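Local coordinates for ABC transporter sugar binding protein (Xanthomonas axonopodis pv. citri, PDB 3UOR), which probably binds maltose or a related sugar in the periplasm and delivers it to an ABC transporter for uptake, at residues Thr31-Met37 against His59-Ile65; Asp85-Asn91 against Gly302-Phe308; Gly124-Leu130 against Val368-Lys373; Asn192-Leu198 against Val381-Arg385. One frame throughout, in Å; residues are numbered along the deposited sequence.

Contact 1 (Thr31-Met37 against His59-Ile65); sequences TVRFWAM and HVDVQNI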
# COMPACT_ATOMS: atom_id res chain seq x y z
N THR A 31 -0.49 32.44 3.35
CA THR A 31 0.09 31.27 3.97
C THR A 31 -0.86 30.08 4.00
O THR A 31 -1.98 30.16 4.49
CB THR A 31 0.62 31.55 5.38
OG1 THR A 31 1.83 32.32 5.29
CG2 THR A 31 0.94 30.24 6.10
N VAL A 32 -0.37 28.97 3.47
CA VAL A 32 -1.07 27.69 3.47
C VAL A 32 -0.40 26.74 4.47
O VAL A 32 0.83 26.61 4.48
CB VAL A 32 -1.09 27.09 2.06
CG1 VAL A 32 -1.32 25.61 2.10
CG2 VAL A 32 -2.15 27.78 1.22
N ARG A 33 -1.19 26.10 5.32
CA ARG A 33 -0.65 25.12 6.24
C ARG A 33 -0.84 23.69 5.73
O ARG A 33 -1.96 23.22 5.52
CB ARG A 33 -1.22 25.29 7.64
CG ARG A 33 -0.76 26.56 8.33
CD ARG A 33 -1.28 26.63 9.75
NE ARG A 33 -2.73 26.40 9.79
CZ ARG A 33 -3.32 25.45 10.51
NH1 ARG A 33 -2.59 24.64 11.28
NH2 ARG A 33 -4.64 25.32 10.47
N PHE A 34 0.30 23.02 5.55
CA PHE A 34 0.37 21.70 4.95
C PHE A 34 0.96 20.72 5.97
O PHE A 34 2.12 20.85 6.35
CB PHE A 34 1.26 21.79 3.70
CG PHE A 34 1.50 20.48 3.01
CD1 PHE A 34 0.68 19.39 3.23
CD2 PHE A 34 2.55 20.35 2.12
CE1 PHE A 34 0.91 18.18 2.58
CE2 PHE A 34 2.78 19.16 1.47
CZ PHE A 34 1.96 18.07 1.70
N TRP A 35 0.16 19.77 6.43
CA TRP A 35 0.64 18.74 7.35
C TRP A 35 1.01 17.47 6.59
O TRP A 35 0.23 16.99 5.77
CB TRP A 35 -0.42 18.39 8.37
CG TRP A 35 -0.73 19.45 9.35
CD1 TRP A 35 -0.23 20.73 9.37
CD2 TRP A 35 -1.61 19.35 10.47
NE1 TRP A 35 -0.76 21.42 10.44
CE2 TRP A 35 -1.61 20.59 11.12
CE3 TRP A 35 -2.41 18.32 10.97
CZ2 TRP A 35 -2.37 20.83 12.27
CZ3 TRP A 35 -3.16 18.55 12.10
CH2 TRP A 35 -3.14 19.80 12.73
N ALA A 36 2.19 16.93 6.87
CA ALA A 36 2.65 15.71 6.24
C ALA A 36 3.37 14.89 7.30
O ALA A 36 3.66 15.41 8.37
CB ALA A 36 3.56 16.05 5.09
N MET A 37 3.66 13.62 7.02
CA MET A 37 4.17 12.71 8.05
C MET A 37 5.55 12.12 7.77
O MET A 37 5.77 11.52 6.71
CB MET A 37 3.21 11.55 8.27
CG MET A 37 1.91 11.92 8.94
SD MET A 37 0.76 12.62 7.77
CE MET A 37 -0.77 12.59 8.70
N HIS A 59 3.04 31.34 0.54
CA HIS A 59 3.94 30.70 1.49
C HIS A 59 3.33 29.39 1.96
O HIS A 59 2.13 29.33 2.27
CB HIS A 59 4.24 31.61 2.68
CG HIS A 59 4.83 30.89 3.86
ND1 HIS A 59 6.03 30.21 3.79
CD2 HIS A 59 4.38 30.75 5.13
CE1 HIS A 59 6.29 29.67 4.97
NE2 HIS A 59 5.31 29.99 5.80
N VAL A 60 4.14 28.34 1.99
CA VAL A 60 3.68 27.04 2.45
C VAL A 60 4.37 26.67 3.76
O VAL A 60 5.60 26.53 3.81
CB VAL A 60 3.96 25.94 1.42
CG1 VAL A 60 3.44 24.62 1.95
CG2 VAL A 60 3.34 26.29 0.07
N ASP A 61 3.58 26.52 4.81
CA ASP A 61 4.12 26.13 6.10
C ASP A 61 3.98 24.62 6.25
O ASP A 61 2.88 24.12 6.51
CB ASP A 61 3.39 26.86 7.22
CG ASP A 61 3.76 26.34 8.60
OD1 ASP A 61 4.87 25.77 8.75
OD2 ASP A 61 2.94 26.49 9.53
N VAL A 62 5.08 23.90 6.07
CA VAL A 62 5.05 22.45 6.17
C VAL A 62 5.32 21.98 7.60
O VAL A 62 6.36 22.30 8.19
CB VAL A 62 6.03 21.77 5.20
CG1 VAL A 62 5.98 20.26 5.36
CG2 VAL A 62 5.70 22.15 3.76
N GLN A 63 4.38 21.23 8.16
CA GLN A 63 4.53 20.67 9.50
C GLN A 63 4.71 19.17 9.38
O GLN A 63 3.94 18.49 8.68
CB GLN A 63 3.30 20.96 10.36
CG GLN A 63 3.27 22.34 10.98
CD GLN A 63 4.14 22.43 12.22
OE1 GLN A 63 5.28 22.90 12.16
NE2 GLN A 63 3.61 21.96 13.35
N ASN A 64 5.73 18.65 10.05
CA ASN A 64 6.01 17.22 10.07
C ASN A 64 5.38 16.59 11.30
O ASN A 64 5.84 16.78 12.42
CB ASN A 64 7.52 16.96 10.07
CG ASN A 64 7.87 15.48 10.10
OD1 ASN A 64 7.06 14.63 10.50
ND2 ASN A 64 9.08 15.16 9.67
N ILE A 65 4.31 15.83 11.08
CA ILE A 65 3.63 15.14 12.16
C ILE A 65 3.97 13.67 12.10
O ILE A 65 3.91 13.07 11.04
CB ILE A 65 2.12 15.29 12.02
CG1 ILE A 65 1.80 16.77 11.82
CG2 ILE A 65 1.43 14.72 13.24
CD1 ILE A 65 0.36 17.04 11.73
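F34 turns its CG anti to the backbone N (chi1 177°), which lays its ring alongside V62 on one face of the sheet. W35 points to the other face, with CG beside its own backbone N (chi1 -69°), and stands next to Q63. Both pairs belong to a beta-alpha-beta unit: strand 30-36, helix 39-52, strand 58-64. The two strands run parallel, with an angle of 24° between the short segments. Six nearly straight backbone hydrogen bonds join them, among them V32 N to H59 O at 2.8 Å and I65 N to A36 O at 2.8 Å.

On the face of V32, F34, V60 and V62, the contacts between these side chains are apolar. F34 CD2 meets V62 CG2 at 4.0 Å, and F34 CB meets V60 CG1 at 4.0 Å. V60 CG1 lies at the edge of the F34 ring, near its plane. Helices 39-52 and 314-324 pack against this face.

On the opposite face W35 CD1 rests against Q63 CB at 3.7 Å. The planes of the W35 ring and Q63 amide are steeply inclined. Helix 67-79 covers W35 and gives it a cation-pi partner in K73. R33 and D61 lie side by side on the same face, but R33 NE stays 5.7 Å from D61 OD2. They make no salt bridge, and any attraction is probably weak.

Near the N-terminal ends of the two strands, T31 and H59 lie side by side. T31 OG1 sits at the edge of the H59 ring, in its plane, 3.0 Å from H59 CD2.

Contact 2 (Asp85-Asn91 against Gly302-Phe308); sequences DVCQLGN and GSSLVIF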
# COMPACT_ATOMS: atom_id res chain seq x y z
N ASP A 85 -4.73 23.52 5.89
CA ASP A 85 -5.38 23.66 4.60
C ASP A 85 -5.19 22.42 3.76
O ASP A 85 -6.14 21.85 3.24
CB ASP A 85 -4.81 24.86 3.85
CG ASP A 85 -4.84 26.13 4.68
OD1 ASP A 85 -3.76 26.61 5.08
OD2 ASP A 85 -5.96 26.61 4.95
N VAL A 86 -3.93 22.00 3.63
CA VAL A 86 -3.62 20.81 2.88
C VAL A 86 -3.04 19.75 3.81
O VAL A 86 -2.34 20.06 4.78
CB VAL A 86 -2.66 21.13 1.73
CG1 VAL A 86 -2.29 19.86 0.96
CG2 VAL A 86 -3.30 22.16 0.81
N CYS A 87 -3.36 18.49 3.54
CA CYS A 87 -2.94 17.43 4.42
C CYS A 87 -2.68 16.13 3.67
O CYS A 87 -3.46 15.73 2.80
CB CYS A 87 -3.98 17.20 5.52
SG CYS A 87 -3.45 16.09 6.84
N GLN A 88 -1.58 15.47 4.03
CA GLN A 88 -1.30 14.12 3.58
C GLN A 88 -2.15 13.16 4.40
O GLN A 88 -2.13 13.19 5.63
CB GLN A 88 0.18 13.80 3.81
CG GLN A 88 0.52 12.35 3.58
CD GLN A 88 1.91 11.98 4.04
OE1 GLN A 88 2.66 12.82 4.53
NE2 GLN A 88 2.26 10.70 3.89
N LEU A 89 -2.92 12.30 3.73
CA LEU A 89 -3.78 11.33 4.42
C LEU A 89 -3.51 9.94 3.88
O LEU A 89 -3.65 9.69 2.68
CB LEU A 89 -5.25 11.67 4.20
CG LEU A 89 -6.16 11.82 5.42
CD1 LEU A 89 -5.55 12.75 6.44
CD2 LEU A 89 -7.52 12.32 5.00
N GLY A 90 -3.13 9.02 4.76
CA GLY A 90 -3.08 7.62 4.38
C GLY A 90 -4.40 7.28 3.73
O GLY A 90 -5.48 7.68 4.21
N ASN A 91 -4.37 6.56 2.62
CA ASN A 91 -5.61 6.46 1.88
C ASN A 91 -6.70 5.56 2.49
O ASN A 91 -7.82 5.54 2.01
CB ASN A 91 -5.37 6.22 0.38
CG ASN A 91 -4.62 4.97 0.12
OD1 ASN A 91 -4.57 4.10 0.99
ND2 ASN A 91 -4.02 4.85 -1.07
N GLY A 302 -0.56 3.67 0.34
CA GLY A 302 0.12 4.94 0.14
C GLY A 302 -0.73 6.06 0.68
O GLY A 302 -1.58 5.83 1.53
N SER A 303 -0.52 7.27 0.17
CA SER A 303 -1.17 8.46 0.72
C SER A 303 -1.83 9.29 -0.37
O SER A 303 -1.44 9.21 -1.53
CB SER A 303 -0.15 9.33 1.45
OG SER A 303 0.32 8.69 2.61
N SER A 304 -2.81 10.09 0.04
CA SER A 304 -3.49 11.03 -0.83
C SER A 304 -3.26 12.41 -0.26
O SER A 304 -2.84 12.54 0.87
CB SER A 304 -5.00 10.78 -0.82
OG SER A 304 -5.30 9.49 -1.31
N LEU A 305 -3.54 13.44 -1.05
CA LEU A 305 -3.56 14.80 -0.56
C LEU A 305 -5.00 15.25 -0.54
O LEU A 305 -5.73 15.01 -1.49
CB LEU A 305 -2.74 15.72 -1.47
CG LEU A 305 -1.23 15.47 -1.35
CD1 LEU A 305 -0.52 15.90 -2.61
CD2 LEU A 305 -0.65 16.19 -0.12
N VAL A 306 -5.40 15.93 0.53
CA VAL A 306 -6.76 16.46 0.66
C VAL A 306 -6.73 17.93 1.06
O VAL A 306 -5.74 18.43 1.59
CB VAL A 306 -7.56 15.72 1.76
CG1 VAL A 306 -7.61 14.24 1.48
CG2 VAL A 306 -6.92 15.98 3.11
N ILE A 307 -7.84 18.61 0.78
CA ILE A 307 -8.04 19.97 1.26
C ILE A 307 -9.16 19.87 2.30
O ILE A 307 -10.23 19.33 2.02
CB ILE A 307 -8.47 20.90 0.10
CG1 ILE A 307 -7.40 20.93 -1.00
CG2 ILE A 307 -8.75 22.31 0.61
CD1 ILE A 307 -7.74 21.86 -2.16
N PHE A 308 -8.90 20.34 3.51
CA PHE A 308 -9.97 20.35 4.51
C PHE A 308 -10.96 21.46 4.18
O PHE A 308 -10.56 22.56 3.78
CB PHE A 308 -9.41 20.51 5.91
CG PHE A 308 -8.69 19.29 6.41
CD1 PHE A 308 -7.32 19.31 6.62
CD2 PHE A 308 -9.38 18.12 6.62
CE1 PHE A 308 -6.66 18.18 7.06
CE2 PHE A 308 -8.72 16.97 7.07
CZ PHE A 308 -7.36 17.01 7.28
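This antiparallel strand pair lies in the core sheet of one lobe of a solute-binding protein. Strand 86-90 meets strand 303-307, with C87-V306 and L89-S304 as hydrogen-bonded pairs. V86-I307 and Q88-L305 are non-hydrogen-bonded pairs. L89 N reaches S304 O at 2.9 Å, and S304 N returns to L89 O at 2.8 Å. Beyond the strand ends, N91 N binds G302 O and F308 N binds D85 O.

Q88 carries the polar part. Its chain is extended, with CG anti to the backbone N (chi1 171°). Q88 NE2 donates to S303 OG at 3.1 Å in an almost straight bond that lies in the amide plane. Its OE1 accepts from M37 N, just past strand 30-36. Both ends of the buried amide are held, which fixes its rotation. S303 OG also bonds to Y141 OH.

C87, on the face of L89 and V306, is met by the ring of F308 from just beyond the strand. C87 SG lies at the edge of the F308 ring, 5.0 Å from its centroid, a Cys sulfur-aromatic contact. C87 CB also touches V306 CG2 at 4.0 Å. The L89 side chain crosses that of V306 at about a right angle, with L89 CD2 against V306 CG1 at 4.0 Å. On the other face V86 CG1 meets L305 CD2 at 4.2 Å, under helix 314-324.

The chain turns a corner at G302 as it enters this sheet. Inserted between 86-90 and 134-150, strand 303-307 gives the strand order of a type II periplasmic-binding-protein fold.

Contact 3 (Gly124-Leu130 against Val368-Lys373); sequences GVWDTNL and VKATPK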
# COMPACT_ATOMS: atom_id res chain seq x y z
N GLY A 124 -6.98 1.53 -9.88
CA GLY A 124 -7.11 1.08 -8.51
C GLY A 124 -6.62 2.14 -7.53
O GLY A 124 -7.13 2.27 -6.43
N VAL A 125 -5.63 2.92 -7.94
CA VAL A 125 -5.13 4.01 -7.10
C VAL A 125 -6.12 5.19 -7.04
O VAL A 125 -6.40 5.71 -5.96
CB VAL A 125 -3.77 4.50 -7.60
CG1 VAL A 125 -3.30 5.70 -6.81
CG2 VAL A 125 -2.74 3.35 -7.50
N TRP A 126 -6.67 5.59 -8.18
CA TRP A 126 -7.69 6.65 -8.19
C TRP A 126 -8.87 6.21 -7.35
O TRP A 126 -9.46 6.99 -6.62
CB TRP A 126 -8.18 6.90 -9.62
CG TRP A 126 -8.96 8.18 -9.74
CD1 TRP A 126 -10.31 8.32 -9.88
CD2 TRP A 126 -8.42 9.51 -9.74
NE1 TRP A 126 -10.64 9.65 -9.97
CE2 TRP A 126 -9.50 10.40 -9.87
CE3 TRP A 126 -7.13 10.04 -9.61
CZ2 TRP A 126 -9.34 11.79 -9.89
CZ3 TRP A 126 -6.97 11.42 -9.63
CH2 TRP A 126 -8.06 12.28 -9.77
N ASP A 127 -9.24 4.95 -7.47
CA ASP A 127 -10.43 4.43 -6.80
C ASP A 127 -10.35 4.59 -5.28
O ASP A 127 -11.38 4.79 -4.63
CB ASP A 127 -10.69 2.97 -7.22
CG ASP A 127 -11.96 2.41 -6.64
OD1 ASP A 127 -13.02 3.06 -6.76
OD2 ASP A 127 -11.92 1.30 -6.06
N THR A 128 -9.15 4.53 -4.70
CA THR A 128 -9.02 4.70 -3.24
C THR A 128 -9.46 6.08 -2.76
O THR A 128 -9.72 6.26 -1.57
CB THR A 128 -7.59 4.42 -2.72
OG1 THR A 128 -6.69 5.43 -3.19
CG2 THR A 128 -7.08 3.06 -3.17
N ASN A 129 -9.55 7.06 -3.65
CA ASN A 129 -9.96 8.40 -3.21
C ASN A 129 -11.45 8.65 -3.40
O ASN A 129 -11.94 9.74 -3.12
CB ASN A 129 -9.17 9.48 -3.93
CG ASN A 129 -7.75 9.58 -3.42
OD1 ASN A 129 -7.34 10.63 -2.94
ND2 ASN A 129 -7.02 8.50 -3.51
N LEU A 130 -12.16 7.65 -3.89
CA LEU A 130 -13.59 7.81 -4.13
C LEU A 130 -14.36 7.20 -2.97
O LEU A 130 -14.17 6.03 -2.62
CB LEU A 130 -13.99 7.14 -5.44
CG LEU A 130 -13.59 7.91 -6.69
CD1 LEU A 130 -13.75 7.04 -7.93
CD2 LEU A 130 -14.44 9.17 -6.78
N VAL A 368 -3.39 -2.93 -9.07
CA VAL A 368 -3.70 -2.78 -7.65
C VAL A 368 -5.18 -2.45 -7.48
O VAL A 368 -5.79 -1.84 -8.36
CB VAL A 368 -2.80 -1.73 -6.94
CG1 VAL A 368 -1.36 -2.20 -6.96
CG2 VAL A 368 -2.96 -0.38 -7.59
N LYS A 369 -5.76 -2.89 -6.36
CA LYS A 369 -7.19 -2.75 -6.06
C LYS A 369 -7.35 -2.10 -4.71
O LYS A 369 -6.62 -2.45 -3.78
CB LYS A 369 -7.88 -4.13 -5.95
CG LYS A 369 -8.22 -4.88 -7.23
CD LYS A 369 -9.00 -6.18 -6.90
CE LYS A 369 -9.08 -7.14 -8.10
NZ LYS A 369 -9.64 -8.52 -7.81
N ALA A 370 -8.35 -1.22 -4.58
CA ALA A 370 -8.67 -0.60 -3.30
C ALA A 370 -9.32 -1.62 -2.35
O ALA A 370 -10.06 -2.50 -2.79
CB ALA A 370 -9.59 0.59 -3.51
N THR A 371 -9.03 -1.50 -1.06
CA THR A 371 -9.69 -2.31 -0.03
C THR A 371 -11.06 -1.71 0.24
O THR A 371 -11.28 -0.53 -0.09
CB THR A 371 -8.87 -2.31 1.27
OG1 THR A 371 -8.26 -1.01 1.44
CG2 THR A 371 -7.77 -3.33 1.20
N PRO A 372 -12.00 -2.48 0.83
CA PRO A 372 -13.35 -1.95 1.06
C PRO A 372 -13.29 -0.62 1.81
O PRO A 372 -12.49 -0.51 2.72
CB PRO A 372 -14.02 -3.05 1.88
CG PRO A 372 -13.35 -4.30 1.40
CD PRO A 372 -11.91 -3.90 1.22
N LYS A 373 -14.07 0.37 1.41
CA LYS A 373 -13.92 1.71 1.95
C LYS A 373 -14.77 1.96 3.19
O LYS A 373 -15.63 2.84 3.20
CB LYS A 373 -14.22 2.78 0.90
CG LYS A 373 -13.15 2.95 -0.15
CD LYS A 373 -13.68 2.43 -1.46
CE LYS A 373 -12.98 3.04 -2.65
NZ LYS A 373 -14.03 3.48 -3.60
O HOH W 1 -4.85 -0.14 -10.66
O HOH W 2 -10.12 -0.71 -6.78
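K373 makes the polar part of this contact, held firmly by L130 O and weakly by D127, while elsewhere the backbones of the two segments are linked through water. K373 bends at chi2 (109°) and again at chi4, and this brings its ammonium group to the last turn of helix 123-127. K373 NZ donates to L130 O at 2.7 Å, from a position tilted out of the carbonyl plane. A weak hydrogen bond and salt bridge run from K373 NZ to D127 OD1 at 3.3 Å. The negative end of the helix may add to the hold on the lysine.

Packing is close beside it. A370 CB touches T128 CG2 at 3.5 Å, and it also rests against D127 OD2. V125 CG2 meets V368 CG2 at 3.7 Å. V368 O lies 3.2 Å from the CA of G124, which has no side chain, and nearly in line with the C-H.

Here a helix end meets an irregular loop that leads to helix 377-394. A type I beta turn from D127 to L130 carries the chain out of the helix. T128 OG1 folds back to bond V125 O within its carbonyl plane. T128 N donates to the same oxygen, so V125 O takes two donors.

In contrast to these direct contacts, two waters mediate the remaining polar links. One water accepts from G124 N and donates to V368 O. The second donates to D127 OD2 at 2.8 Å and accepts from A370 N at 2.9 Å.

Contact 4 (Asn192-Leu198 against Val381-Arg385); sequences NEFEQQL and VQEMR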
# COMPACT_ATOMS: atom_id res chain seq x y z
N ASN A 192 3.59 -11.25 11.54
CA ASN A 192 3.00 -10.10 12.21
C ASN A 192 2.48 -9.04 11.23
O ASN A 192 1.86 -8.06 11.65
CB ASN A 192 4.03 -9.44 13.14
CG ASN A 192 5.26 -8.99 12.39
OD1 ASN A 192 6.05 -9.82 11.92
ND2 ASN A 192 5.43 -7.68 12.25
N GLU A 193 2.75 -9.22 9.94
CA GLU A 193 2.30 -8.26 8.93
C GLU A 193 1.07 -8.80 8.23
O GLU A 193 0.96 -10.01 8.02
CB GLU A 193 3.43 -7.98 7.92
CG GLU A 193 4.70 -7.46 8.60
CD GLU A 193 5.89 -7.27 7.66
OE1 GLU A 193 5.82 -7.68 6.48
OE2 GLU A 193 6.90 -6.71 8.13
N PHE A 194 0.13 -7.93 7.89
CA PHE A 194 -1.08 -8.36 7.21
C PHE A 194 -1.05 -8.18 5.67
O PHE A 194 -1.91 -8.71 4.97
CB PHE A 194 -2.27 -7.59 7.78
CG PHE A 194 -2.27 -6.11 7.46
CD1 PHE A 194 -2.73 -5.65 6.24
CD2 PHE A 194 -1.81 -5.18 8.39
CE1 PHE A 194 -2.73 -4.29 5.94
CE2 PHE A 194 -1.82 -3.82 8.10
CZ PHE A 194 -2.28 -3.37 6.87
N GLU A 195 -0.07 -7.43 5.15
CA GLU A 195 -0.11 -7.02 3.74
C GLU A 195 0.01 -8.19 2.76
O GLU A 195 -0.59 -8.16 1.67
CB GLU A 195 0.94 -5.94 3.45
CG GLU A 195 0.61 -4.57 4.04
CD GLU A 195 1.08 -4.39 5.49
OE1 GLU A 195 1.49 -5.38 6.12
OE2 GLU A 195 1.02 -3.26 6.01
N GLN A 196 0.75 -9.22 3.14
CA GLN A 196 0.93 -10.37 2.26
C GLN A 196 -0.40 -11.14 2.05
O GLN A 196 -0.81 -11.35 0.91
CB GLN A 196 2.00 -11.31 2.80
CG GLN A 196 3.39 -10.67 2.92
CD GLN A 196 3.57 -9.93 4.22
OE1 GLN A 196 2.61 -9.73 4.96
NE2 GLN A 196 4.80 -9.52 4.50
N GLN A 197 -1.07 -11.53 3.13
CA GLN A 197 -2.35 -12.24 3.05
C GLN A 197 -3.31 -11.36 2.31
O GLN A 197 -4.07 -11.82 1.46
CB GLN A 197 -2.99 -12.50 4.44
CG GLN A 197 -2.07 -13.14 5.44
CD GLN A 197 -1.23 -12.12 6.21
OE1 GLN A 197 -0.28 -11.53 5.66
NE2 GLN A 197 -1.57 -11.92 7.50
N LEU A 198 -3.32 -10.08 2.69
CA LEU A 198 -4.25 -9.14 2.06
C LEU A 198 -4.01 -9.07 0.54
O LEU A 198 -4.97 -9.10 -0.24
CB LEU A 198 -4.15 -7.76 2.70
CG LEU A 198 -4.98 -6.67 2.02
CD1 LEU A 198 -6.45 -7.06 2.06
CD2 LEU A 198 -4.77 -5.33 2.72
N VAL A 381 -8.44 -5.68 9.33
CA VAL A 381 -7.25 -6.41 8.91
C VAL A 381 -6.39 -6.82 10.07
O VAL A 381 -5.68 -7.81 9.96
CB VAL A 381 -6.35 -5.71 7.83
CG1 VAL A 381 -7.08 -5.58 6.54
CG2 VAL A 381 -5.85 -4.39 8.32
N GLN A 382 -6.43 -6.07 11.17
CA GLN A 382 -5.77 -6.54 12.39
C GLN A 382 -6.36 -7.87 12.87
O GLN A 382 -5.62 -8.76 13.24
CB GLN A 382 -5.80 -5.49 13.51
CG GLN A 382 -4.87 -4.28 13.27
CD GLN A 382 -3.49 -4.67 12.73
OE1 GLN A 382 -2.92 -5.71 13.10
NE2 GLN A 382 -2.93 -3.82 11.87
N GLU A 383 -7.69 -8.00 12.87
CA GLU A 383 -8.29 -9.30 13.22
C GLU A 383 -7.84 -10.37 12.22
O GLU A 383 -7.48 -11.47 12.62
CB GLU A 383 -9.81 -9.24 13.24
CG GLU A 383 -10.38 -8.31 14.30
CD GLU A 383 -10.05 -8.79 15.71
OE1 GLU A 383 -10.00 -10.01 15.92
OE2 GLU A 383 -9.82 -7.93 16.57
N MET A 384 -7.83 -10.04 10.93
CA MET A 384 -7.52 -11.03 9.92
C MET A 384 -6.15 -11.59 10.22
O MET A 384 -5.93 -12.79 10.15
CB MET A 384 -7.51 -10.42 8.52
CG MET A 384 -6.84 -11.33 7.46
SD MET A 384 -6.69 -10.49 5.89
CE MET A 384 -5.28 -9.45 6.26
N ARG A 385 -5.21 -10.72 10.54
CA ARG A 385 -3.84 -11.14 10.72
C ARG A 385 -3.68 -11.98 12.00
O ARG A 385 -2.87 -12.91 12.05
CB ARG A 385 -2.96 -9.90 10.80
CG ARG A 385 -1.54 -10.23 11.06
CD ARG A 385 -0.81 -9.01 11.53
NE ARG A 385 -1.12 -8.63 12.91
CZ ARG A 385 -0.91 -9.40 13.97
NH1 ARG A 385 -0.43 -10.64 13.82
NH2 ARG A 385 -1.20 -8.94 15.17
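F194 points across at helix 377-394. Its CB meets M384 CE and R385 CB, each at 3.9 Å. Its CG lies between the backbone N and the carbonyl carbon (chi1 68°), and this swings the ring over V381. CG and CD1 both approach V381 CB. V381 CG2 sits over the ring centre, 3.8 Å from the centroid and 4° off the normal, a clear CH-pi contact. F194 CE1 is 3.9 Å from V381 CG2. F194 CZ, the tip, is 4.0 Å from V381 CG2. CD2 and CE2 come to Q382 NE2, whose amide plane is turned nearly perpendicular to the ring. E195 CD covers the opposite ring face, and L198 CD2 lies in plane at the ring edge. The ring is thus sandwiched between V381 and E195.

Q382 OE1 takes a weak bond from R385 NE at 3.4 Å. M384 bends at chi3, and its CE also meets F194 O at 3.7 Å and L198 CB at 4.1 Å.

F194 stands just ahead of helix 195-202 and docks it on helix 377-394. M384 reaches F223 of helix 221-235 and L405 of helix 398-412. E195 has a long, weak ion pair with R145 of strand 134-150.

Overall arrangement
From the N terminus, contact 1 closes first, a short loop through helix 39-52. It is complete before contact 2 opens. Contacts 2, 3 and 4 each close a loop of about 180 to 240 residues. Their segments alternate along the chain, so each crosses the other two. Contacts 1 and 2 share one sheet: strands 30-36 and 86-90 are neighbours, with probable side-chain bonds from D85 and Q88 to R33 N and M37 N. Contact 3 touches contact 2 where N129 meets S304. It touches contact 4 where T371 meets L198. Together they run from the N-terminal sheet to helix 377-394, near the C-terminal end of the chain.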